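Local coordinates for protein putative LacI-family transcriptional regulator (Bacteroides fragilis, PDB 3GBV) that probably regulates transcription as a LacI-family protein whose periplasmic-binding-protein-like domain is expected to sense a small effector, not yet identified, at residues 126-131 and 203-208; 140-145 and 174-179; 207-212 and 230-235. All blocks are in the same frame, centred on the assembly; numbering follows the deposited sequence.

Interaction 1: 126-131 and 203-208; sequences RMLMLL and HGITFN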
loop_
_atom_site.group_PDB
_atom_site.type_symbol
_atom_site.label_atom_id
_atom_site.label_comp_id
_atom_site.label_asym_id
_atom_site.label_seq_id
_atom_site.Cartn_x
_atom_site.Cartn_y
_atom_site.Cartn_z
ATOM N N ARG A 126 12.364 3.645 10.620
ATOM C CA ARG A 126 11.746 2.573 11.399
ATOM C C ARG A 126 11.970 1.236 10.705
ATOM O O ARG A 126 12.427 0.274 11.318
ATOM C CB ARG A 126 10.235 2.825 11.543
ATOM C CG ARG A 126 9.386 1.604 11.945
ATOM C CD ARG A 126 9.746 1.083 13.315
ATOM N NE ARG A 126 9.004 -0.132 13.671
ATOM C CZ ARG A 126 7.699 -0.182 13.946
ATOM N NH1 ARG A 126 6.956 0.916 13.908
ATOM N NH2 ARG A 126 7.138 -1.337 14.281
HETATM N N MSE A 127 11.659 1.184 9.416
HETATM C CA MSE A 127 11.802 -0.059 8.652
HETATM C C MSE A 127 13.246 -0.534 8.535
HETATM O O MSE A 127 13.511 -1.737 8.569
HETATM C CB MSE A 127 11.206 0.085 7.241
HETATM C CG MSE A 127 9.718 0.435 7.198
HETATM SE SE MSE A 127 8.686 -0.862 8.229
HETATM C CE MSE A 127 8.982 -2.563 7.222
ATOM N N LEU A 128 14.177 0.401 8.379
ATOM C CA LEU A 128 15.582 0.039 8.266
ATOM C C LEU A 128 16.097 -0.561 9.575
ATOM O O LEU A 128 16.872 -1.523 9.573
ATOM C CB LEU A 128 16.437 1.252 7.911
ATOM C CG LEU A 128 17.923 0.917 7.748
ATOM C CD1 LEU A 128 18.124 0.200 6.423
ATOM C CD2 LEU A 128 18.762 2.181 7.799
HETATM N N MSE A 129 15.661 0.012 10.689
HETATM C CA MSE A 129 16.091 -0.455 12.003
HETATM C C MSE A 129 15.506 -1.806 12.402
HETATM O O MSE A 129 16.005 -2.451 13.321
HETATM C CB MSE A 129 15.760 0.598 13.060
HETATM C CG MSE A 129 16.593 1.844 12.891
HETATM SE SE MSE A 129 18.510 1.320 12.950
HETATM C CE MSE A 129 19.114 1.390 11.133
ATOM N N LEU A 130 14.434 -2.210 11.729
ATOM C CA LEU A 130 13.793 -3.503 11.974
ATOM C C LEU A 130 14.742 -4.531 11.352
ATOM O O LEU A 130 14.841 -5.675 11.793
ATOM C CB LEU A 130 12.436 -3.579 11.254
ATOM C CG LEU A 130 11.771 -4.969 11.212
ATOM C CD1 LEU A 130 11.208 -5.298 12.590
ATOM C CD2 LEU A 130 10.652 -5.007 10.163
ATOM N N LEU A 131 15.429 -4.072 10.311
ATOM C CA LEU A 131 16.388 -4.845 9.535
ATOM C C LEU A 131 17.778 -4.848 10.184
ATOM O O LEU A 131 18.446 -5.881 10.243
ATOM C CB LEU A 131 16.495 -4.216 8.146
ATOM C CG LEU A 131 16.386 -5.011 6.854
ATOM C CD1 LEU A 131 15.072 -5.746 6.786
ATOM C CD2 LEU A 131 16.505 -4.043 5.697
ATOM N N HIS A 203 23.757 -2.743 6.401
ATOM C CA HIS A 203 22.476 -2.198 5.968
ATOM C C HIS A 203 22.574 -0.767 5.449
ATOM O O HIS A 203 23.341 0.041 5.976
ATOM C CB HIS A 203 21.467 -2.290 7.109
ATOM C CG HIS A 203 21.122 -3.697 7.478
ATOM N ND1 HIS A 203 21.569 -4.296 8.637
ATOM C CD2 HIS A 203 20.414 -4.642 6.815
ATOM C CE1 HIS A 203 21.150 -5.549 8.671
ATOM N NE2 HIS A 203 20.448 -5.785 7.577
ATOM N N GLY A 204 21.796 -0.464 4.411
ATOM C CA GLY A 204 21.826 0.868 3.830
ATOM C C GLY A 204 20.490 1.342 3.296
ATOM O O GLY A 204 19.521 0.587 3.271
ATOM N N ILE A 205 20.448 2.594 2.849
ATOM C CA ILE A 205 19.225 3.187 2.335
ATOM C C ILE A 205 19.536 4.357 1.410
ATOM O O ILE A 205 20.564 5.016 1.562
ATOM C CB ILE A 205 18.337 3.701 3.510
ATOM C CG1 ILE A 205 17.047 4.329 2.984
ATOM C CG2 ILE A 205 19.108 4.742 4.337
ATOM C CD1 ILE A 205 16.060 4.668 4.088
ATOM N N THR A 206 18.657 4.590 0.437
ATOM C CA THR A 206 18.784 5.710 -0.484
ATOM C C THR A 206 17.416 6.399 -0.564
ATOM O O THR A 206 16.379 5.750 -0.405
ATOM C CB THR A 206 19.203 5.263 -1.904
ATOM O OG1 THR A 206 19.498 6.428 -2.688
ATOM C CG2 THR A 206 18.088 4.491 -2.591
ATOM N N PHE A 207 17.405 7.703 -0.812
ATOM C CA PHE A 207 16.142 8.435 -0.890
ATOM C C PHE A 207 15.784 8.857 -2.297
ATOM O O PHE A 207 14.749 9.478 -2.513
ATOM C CB PHE A 207 16.177 9.650 0.042
ATOM C CG PHE A 207 16.355 9.282 1.473
ATOM C CD1 PHE A 207 15.349 8.612 2.159
ATOM C CD2 PHE A 207 17.557 9.539 2.123
ATOM C CE1 PHE A 207 15.542 8.195 3.476
ATOM C CE2 PHE A 207 17.762 9.129 3.433
ATOM C CZ PHE A 207 16.755 8.454 4.116
ATOM N N ASN A 208 16.648 8.542 -3.255
ATOM C CA ASN A 208 16.334 8.867 -4.635
ATOM C C ASN A 208 15.685 7.587 -5.133
ATOM O O ASN A 208 15.536 6.648 -4.356
ATOM C CB ASN A 208 17.594 9.246 -5.434
ATOM C CG ASN A 208 18.687 8.193 -5.373
ATOM O OD1 ASN A 208 18.509 7.058 -5.822
ATOM N ND2 ASN A 208 19.839 8.577 -4.829
#
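Leu-128 and Leu-131, in the C-terminal part of helix 117-131, pack on His-203, Gly-204 and Ile-205 of strand 203-206, a helix-on-sheet contact within one lobe of the periplasmic-binding-protein fold. The two segment axes approach to 9.0 Å and run nearly antiparallel, at 162°. Leu-128 points toward the strand, with CG swung opposite the backbone nitrogen (chi1 -179°), which spreads its two methyls along neighbouring residues of the strand. One methyl, CD1, rests 3.5 Å from Gly-204 O, a strand backbone atom, while the other, CD2, lies 4.3 Å from Ile-205 CG2. At Leu-131 the partner is an imidazole. Leu-131 C lies over one face of the His-203 ring, offset toward the rim, and Leu-131 O is 3.1 Å from His-203 CE1; this is a contact without a hydrogen bond. The leucyl side chain joins in from CG, 4.0 Å from His-203 CD2. The polar hold on the imidazole comes from Asp-135, whose OD2 is hydrogen-bonded to His-203 ND1 and so helps fix the ring's rotation. On the dimer side of helix 117-131, Met-127, present as selenomethionine, packs on its counterpart in the second subunit, and Arg-126 forms a salt bridge with Glu-289 of that subunit. Within the chain, Leu-128 also touches Ile-138 and Ile-229 on the two strands flanking 203-206, as well as Phe-161 of helix 152-168.

Interaction 2: 140-145 and 174-179; sequences IFRKIH and ILELNL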
loop_
_atom_site.group_PDB
_atom_site.type_symbol
_atom_site.label_atom_id
_atom_site.label_comp_id
_atom_site.label_asym_id
_atom_site.label_seq_id
_atom_site.Cartn_x
_atom_site.Cartn_y
_atom_site.Cartn_z
ATOM N N ILE A 140 23.722 5.894 4.190
ATOM C CA ILE A 140 22.783 6.539 3.291
ATOM C C ILE A 140 23.505 6.655 1.954
ATOM O O ILE A 140 24.636 7.139 1.904
ATOM C CB ILE A 140 22.440 7.970 3.747
ATOM C CG1 ILE A 140 21.714 7.939 5.091
ATOM C CG2 ILE A 140 21.608 8.658 2.669
ATOM C CD1 ILE A 140 21.538 9.296 5.710
ATOM N N PHE A 141 22.856 6.212 0.882
ATOM C CA PHE A 141 23.431 6.292 -0.453
ATOM C C PHE A 141 22.791 7.454 -1.208
ATOM O O PHE A 141 21.558 7.580 -1.250
ATOM C CB PHE A 141 23.170 5.000 -1.229
ATOM C CG PHE A 141 23.922 3.812 -0.708
ATOM C CD1 PHE A 141 25.283 3.656 -0.982
ATOM C CD2 PHE A 141 23.275 2.847 0.059
ATOM C CE1 PHE A 141 25.990 2.551 -0.497
ATOM C CE2 PHE A 141 23.970 1.741 0.548
ATOM C CZ PHE A 141 25.329 1.592 0.271
ATOM N N ARG A 142 23.628 8.298 -1.804
ATOM C CA ARG A 142 23.139 9.429 -2.577
ATOM C C ARG A 142 23.818 9.454 -3.922
ATOM O O ARG A 142 24.815 8.765 -4.151
ATOM C CB ARG A 142 23.452 10.770 -1.909
ATOM C CG ARG A 142 22.932 10.970 -0.515
ATOM C CD ARG A 142 23.012 12.451 -0.169
ATOM N NE ARG A 142 22.911 12.690 1.263
ATOM C CZ ARG A 142 23.956 12.740 2.079
ATOM N NH1 ARG A 142 25.183 12.578 1.599
ATOM N NH2 ARG A 142 23.778 12.936 3.379
ATOM N N LYS A 143 23.262 10.264 -4.810
ATOM C CA LYS A 143 23.839 10.455 -6.120
ATOM C C LYS A 143 23.622 11.907 -6.514
ATOM O O LYS A 143 22.521 12.312 -6.901
ATOM C CB LYS A 143 23.230 9.526 -7.159
ATOM C CG LYS A 143 24.251 9.250 -8.236
ATOM C CD LYS A 143 23.713 8.541 -9.450
ATOM C CE LYS A 143 24.848 8.387 -10.443
ATOM N NZ LYS A 143 24.543 7.445 -11.541
ATOM N N ILE A 144 24.700 12.675 -6.420
ATOM C CA ILE A 144 24.665 14.100 -6.697
ATOM C C ILE A 144 25.182 14.546 -8.057
ATOM O O ILE A 144 26.004 13.878 -8.688
ATOM C CB ILE A 144 25.449 14.854 -5.619
ATOM C CG1 ILE A 144 26.927 14.468 -5.690
ATOM C CG2 ILE A 144 24.907 14.498 -4.242
ATOM C CD1 ILE A 144 27.798 15.206 -4.710
ATOM N N HIS A 145 24.667 15.688 -8.500
ATOM C CA HIS A 145 25.069 16.299 -9.761
ATOM C C HIS A 145 25.551 17.690 -9.382
ATOM O O HIS A 145 24.921 18.363 -8.568
ATOM C CB HIS A 145 23.886 16.443 -10.732
ATOM C CG HIS A 145 23.183 15.156 -11.042
ATOM N ND1 HIS A 145 22.661 14.877 -12.288
ATOM C CD2 HIS A 145 22.881 14.091 -10.261
ATOM C CE1 HIS A 145 22.069 13.696 -12.261
ATOM N NE2 HIS A 145 22.188 13.197 -11.043
ATOM N N ILE A 174 25.915 7.002 11.339
ATOM C CA ILE A 174 25.296 7.160 10.031
ATOM C C ILE A 174 26.323 7.580 8.985
ATOM O O ILE A 174 26.720 8.737 8.916
ATOM C CB ILE A 174 24.153 8.199 10.096
ATOM C CG1 ILE A 174 23.098 7.722 11.099
ATOM C CG2 ILE A 174 23.547 8.417 8.707
ATOM C CD1 ILE A 174 21.955 8.690 11.309
ATOM N N LEU A 175 26.751 6.617 8.179
ATOM C CA LEU A 175 27.727 6.861 7.126
ATOM C C LEU A 175 27.024 7.406 5.881
ATOM O O LEU A 175 25.805 7.286 5.727
ATOM C CB LEU A 175 28.459 5.560 6.778
ATOM C CG LEU A 175 29.223 4.840 7.900
ATOM C CD1 LEU A 175 29.786 3.526 7.372
ATOM C CD2 LEU A 175 30.351 5.725 8.433
ATOM N N GLU A 176 27.803 8.005 4.992
ATOM C CA GLU A 176 27.259 8.569 3.770
ATOM C C GLU A 176 28.184 8.246 2.606
ATOM O O GLU A 176 29.402 8.266 2.752
ATOM C CB GLU A 176 27.136 10.087 3.906
ATOM C CG GLU A 176 26.222 10.549 5.021
ATOM C CD GLU A 176 26.429 12.015 5.368
ATOM O OE1 GLU A 176 27.440 12.318 6.037
ATOM O OE2 GLU A 176 25.593 12.861 4.971
ATOM N N LEU A 177 27.604 7.927 1.457
ATOM C CA LEU A 177 28.389 7.642 0.272
ATOM C C LEU A 177 27.751 8.416 -0.859
ATOM O O LEU A 177 26.601 8.164 -1.220
ATOM C CB LEU A 177 28.383 6.151 -0.064
ATOM C CG LEU A 177 29.111 5.846 -1.380
ATOM C CD1 LEU A 177 30.588 6.196 -1.250
ATOM C CD2 LEU A 177 28.949 4.387 -1.734
ATOM N N ASN A 178 28.495 9.367 -1.411
ATOM C CA ASN A 178 27.980 10.174 -2.500
ATOM C C ASN A 178 28.538 9.735 -3.832
ATOM O O ASN A 178 29.751 9.748 -4.044
ATOM C CB ASN A 178 28.320 11.652 -2.285
ATOM C CG ASN A 178 27.654 12.225 -1.064
ATOM O OD1 ASN A 178 26.432 12.280 -0.986
ATOM N ND2 ASN A 178 28.451 12.647 -0.099
ATOM N N LEU A 179 27.645 9.327 -4.725
ATOM C CA LEU A 179 28.039 8.932 -6.064
ATOM C C LEU A 179 27.913 10.218 -6.881
ATOM O O LEU A 179 27.194 11.138 -6.488
ATOM C CB LEU A 179 27.090 7.856 -6.601
ATOM C CG LEU A 179 26.967 6.586 -5.748
ATOM C CD1 LEU A 179 25.880 5.682 -6.319
ATOM C CD2 LEU A 179 28.306 5.858 -5.696
#
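Arg-142 lies alongside Asn-178 of the neighbouring edge strand and ends at Glu-176. Its CB starts 3.5 Å from Asn-178 OD1, and CG follows the same oxygen at 3.8 Å. CD is still 3.5 Å from Asn-178 OD1, and the extended chain from CG to NE carries the guanidinium back toward Glu-176. There NH1 donates to Asn-178 OD1 over 2.9 Å, with the oxygen in the guanidinium plane and the amide turned only 17° from it. NH2 is paired with Glu-176 OE2 in a salt bridge whose modelled length is too short to be trusted in detail, and the carboxylate plane stands 74° from the guanidinium. Helix 152-168 supplies further charges: Glu-158 also pairs with Arg-142 NH2, and Arg-162 with Glu-176 OE2.

Beneath these side chains runs the parallel pairing of a beta-alpha-beta crossover, in which helix 152-168 links strand 137-144 to strand 173-180. Hydrogen bonds alternate across it: Ile-140 N to Leu-175 O, Leu-177 N to Ile-140 O, Arg-142 N to Leu-177 O, Leu-179 N to Arg-142 O and Ile-144 N to Leu-179 O. On the face opposite Arg-142, Leu-177 CD2 meets the edge of the Phe-141 ring, 3.7 Å from CE1. Lys-143 CG comes within 3.6 Å of Leu-179 CB, after which the extended lysine chain leads away to a salt bridge with Asp-187.

Interaction 3: 207-212 and 230-235; sequences FNSKVY and GYDLLE. With EDO (1,2-ethanediol), chain D.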
loop_
_atom_site.group_PDB
_atom_site.type_symbol
_atom_site.label_atom_id
_atom_site.label_comp_id
_atom_site.label_asym_id
_atom_site.label_seq_id
_atom_site.Cartn_x
_atom_site.Cartn_y
_atom_site.Cartn_z
ATOM N N PHE A 207 17.405 7.703 -0.812
ATOM C CA PHE A 207 16.142 8.435 -0.890
ATOM C C PHE A 207 15.784 8.857 -2.297
ATOM O O PHE A 207 14.749 9.478 -2.513
ATOM C CB PHE A 207 16.177 9.650 0.042
ATOM C CG PHE A 207 16.355 9.282 1.473
ATOM C CD1 PHE A 207 15.349 8.612 2.159
ATOM C CD2 PHE A 207 17.557 9.539 2.123
ATOM C CE1 PHE A 207 15.542 8.195 3.476
ATOM C CE2 PHE A 207 17.762 9.129 3.433
ATOM C CZ PHE A 207 16.755 8.454 4.116
ATOM N N ASN A 208 16.648 8.542 -3.255
ATOM C CA ASN A 208 16.334 8.867 -4.635
ATOM C C ASN A 208 15.685 7.587 -5.133
ATOM O O ASN A 208 15.536 6.648 -4.356
ATOM C CB ASN A 208 17.594 9.246 -5.434
ATOM C CG ASN A 208 18.687 8.193 -5.373
ATOM O OD1 ASN A 208 18.509 7.058 -5.822
ATOM N ND2 ASN A 208 19.839 8.577 -4.829
ATOM N N SER A 209 15.292 7.525 -6.399
ATOM C CA SER A 209 14.619 6.323 -6.883
ATOM C C SER A 209 15.477 5.357 -7.692
ATOM O O SER A 209 14.945 4.462 -8.349
ATOM C CB SER A 209 13.395 6.723 -7.706
ATOM O OG SER A 209 13.753 7.604 -8.755
ATOM N N LYS A 210 16.792 5.531 -7.630
ATOM C CA LYS A 210 17.730 4.700 -8.381
ATOM C C LYS A 210 18.476 3.728 -7.467
ATOM O O LYS A 210 19.689 3.556 -7.605
ATOM C CB LYS A 210 18.758 5.590 -9.088
ATOM C CG LYS A 210 18.189 6.857 -9.713
ATOM C CD LYS A 210 17.493 6.586 -11.035
ATOM C CE LYS A 210 18.479 6.610 -12.199
ATOM N NZ LYS A 210 19.074 7.968 -12.407
ATOM N N VAL A 211 17.764 3.097 -6.540
ATOM C CA VAL A 211 18.388 2.162 -5.619
ATOM C C VAL A 211 18.985 0.961 -6.366
ATOM O O VAL A 211 19.880 0.292 -5.859
ATOM C CB VAL A 211 17.367 1.654 -4.556
ATOM C CG1 VAL A 211 16.317 0.776 -5.212
ATOM C CG2 VAL A 211 18.087 0.896 -3.454
ATOM N N TYR A 212 18.494 0.706 -7.574
ATOM C CA TYR A 212 18.978 -0.410 -8.378
ATOM C C TYR A 212 20.475 -0.304 -8.675
ATOM O O TYR A 212 21.135 -1.316 -8.932
ATOM C CB TYR A 212 18.190 -0.500 -9.694
ATOM C CG TYR A 212 18.394 0.670 -10.633
ATOM C CD1 TYR A 212 19.552 0.775 -11.404
ATOM C CD2 TYR A 212 17.435 1.675 -10.748
ATOM C CE1 TYR A 212 19.753 1.847 -12.263
ATOM C CE2 TYR A 212 17.629 2.761 -11.612
ATOM C CZ TYR A 212 18.794 2.835 -12.364
ATOM O OH TYR A 212 19.005 3.890 -13.218
ATOM N N GLY A 230 14.929 1.017 -0.576
ATOM C CA GLY A 230 14.895 2.015 -1.621
ATOM C C GLY A 230 13.520 2.584 -1.855
ATOM O O GLY A 230 12.566 2.248 -1.157
ATOM N N TYR A 231 13.430 3.453 -2.856
ATOM C CA TYR A 231 12.177 4.091 -3.206
ATOM C C TYR A 231 11.725 3.818 -4.637
ATOM O O TYR A 231 12.540 3.658 -5.552
ATOM C CB TYR A 231 12.296 5.603 -3.007
ATOM C CG TYR A 231 12.061 6.070 -1.589
ATOM C CD1 TYR A 231 10.864 6.690 -1.225
ATOM C CD2 TYR A 231 13.042 5.922 -0.619
ATOM C CE1 TYR A 231 10.665 7.157 0.078
ATOM C CE2 TYR A 231 12.854 6.381 0.671
ATOM C CZ TYR A 231 11.670 7.002 1.020
ATOM O OH TYR A 231 11.527 7.486 2.312
ATOM N N ASP A 232 10.409 3.747 -4.803
ATOM C CA ASP A 232 9.777 3.580 -6.095
ATOM C C ASP A 232 9.909 2.258 -6.820
ATOM O O ASP A 232 10.918 1.547 -6.722
ATOM C CB ASP A 232 10.204 4.742 -6.984
ATOM C CG ASP A 232 9.968 6.084 -6.307
ATOM O OD1 ASP A 232 8.823 6.350 -5.874
ATOM O OD2 ASP A 232 10.924 6.866 -6.193
ATOM N N LEU A 233 8.850 1.944 -7.552
ATOM C CA LEU A 233 8.738 0.703 -8.282
ATOM C C LEU A 233 9.287 0.666 -9.698
ATOM O O LEU A 233 8.627 0.167 -10.598
ATOM C CB LEU A 233 7.270 0.269 -8.272
ATOM C CG LEU A 233 6.762 -0.490 -7.031
ATOM C CD1 LEU A 233 7.579 -0.151 -5.811
ATOM C CD2 LEU A 233 5.309 -0.172 -6.795
ATOM N N LEU A 234 10.486 1.202 -9.911
ATOM C CA LEU A 234 11.091 1.122 -11.236
ATOM C C LEU A 234 11.298 -0.374 -11.459
ATOM O O LEU A 234 11.482 -1.127 -10.499
ATOM C CB LEU A 234 12.450 1.814 -11.268
ATOM C CG LEU A 234 12.506 3.313 -11.545
ATOM C CD1 LEU A 234 11.799 4.063 -10.429
ATOM C CD2 LEU A 234 13.968 3.747 -11.660
ATOM N N GLU A 235 11.286 -0.807 -12.711
ATOM C CA GLU A 235 11.450 -2.222 -13.004
ATOM C C GLU A 235 12.769 -2.782 -12.469
ATOM O O GLU A 235 12.814 -3.898 -11.965
ATOM C CB GLU A 235 11.350 -2.469 -14.508
ATOM C CG GLU A 235 10.853 -3.862 -14.830
ATOM C CD GLU A 235 10.901 -4.192 -16.308
ATOM O OE1 GLU A 235 10.410 -3.377 -17.124
ATOM O OE2 GLU A 235 11.424 -5.277 -16.648
HETATM C C1 EDO D . 10.799 9.789 -4.897
HETATM O O1 EDO D . 12.038 9.082 -4.943
HETATM C C2 EDO D . 10.852 11.028 -5.788
HETATM O O2 EDO D . 10.829 10.643 -7.159
#
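Two side chains that lean back beside their own backbone nitrogens, Phe-207 (chi1 -61°) and Tyr-231 (chi1 -84°), bring their rings into oblique contact, with Phe-207 CD1 3.7 Å from Tyr-231 CE2. The tyrosine hydroxyl lies near the plane of the phenylalanine ring, at its edge, and is hydrogen-bonded to Ser-120 OG. At its root the same tyrosine meets backbone: its CB lies 3.7 Å from Asn-208 O. Next along the chain, Ser-209 CB lies against the carboxylate of Asp-232, and the modelled approach to OD2 is tight enough to be doubtful in detail. That oxygen accepts a hydrogen bond of 2.8 Å from O1 of a 1,2-ethanediol molecule, probably carried over from the crystallisation liquor.

In the alternating strand-helix order of this fold, loops at the C-terminal ends of parallel strands face the cleft between the two lobes; here the loop after strand 203-206 meets the one after strand 227-231. In LacI-family relatives such loops help line the effector site, so the diol next to Asp-232 is consistent with a polar pocket, although it does not identify the natural ligand. The 207-212 loop is shaped internally by an Asx turn, in which Asn-208 OD1 accepts from Lys-210 N at 2.9 Å, in the carbonyl plane and on a lone pair.

Further on, Val-211 sets CG2 3.8 Å from Gly-230 CA. Leu-234, the N-cap residue of helix 235-243, packs CD2 against both Ser-209 O, at 3.5 Å, and the edge of the Tyr-212 ring, where CE2 is 3.8 Å away.

Overall arrangement
All three contacts belong to one lobe and converge on its mixed sheet, where strands 173-180, 137-144, 203-206 and 227-231 are successive neighbours; their centres lie about 13 to 14 Å apart. Along the chain, interaction 2 is nested inside the loop closed by interaction 1, and interaction 3 opens where interaction 1 ends, sharing Phe-207 and Asn-208. Interactions 1 and 2 are joined through the sheet by probable hydrogen bonds between Phe-141 and both Ile-205 and Thr-206. One sheet thus connects a helix that packs against the second subunit with loops bordering the probable effector cleft, an arrangement consistent with ligand-dependent regulation.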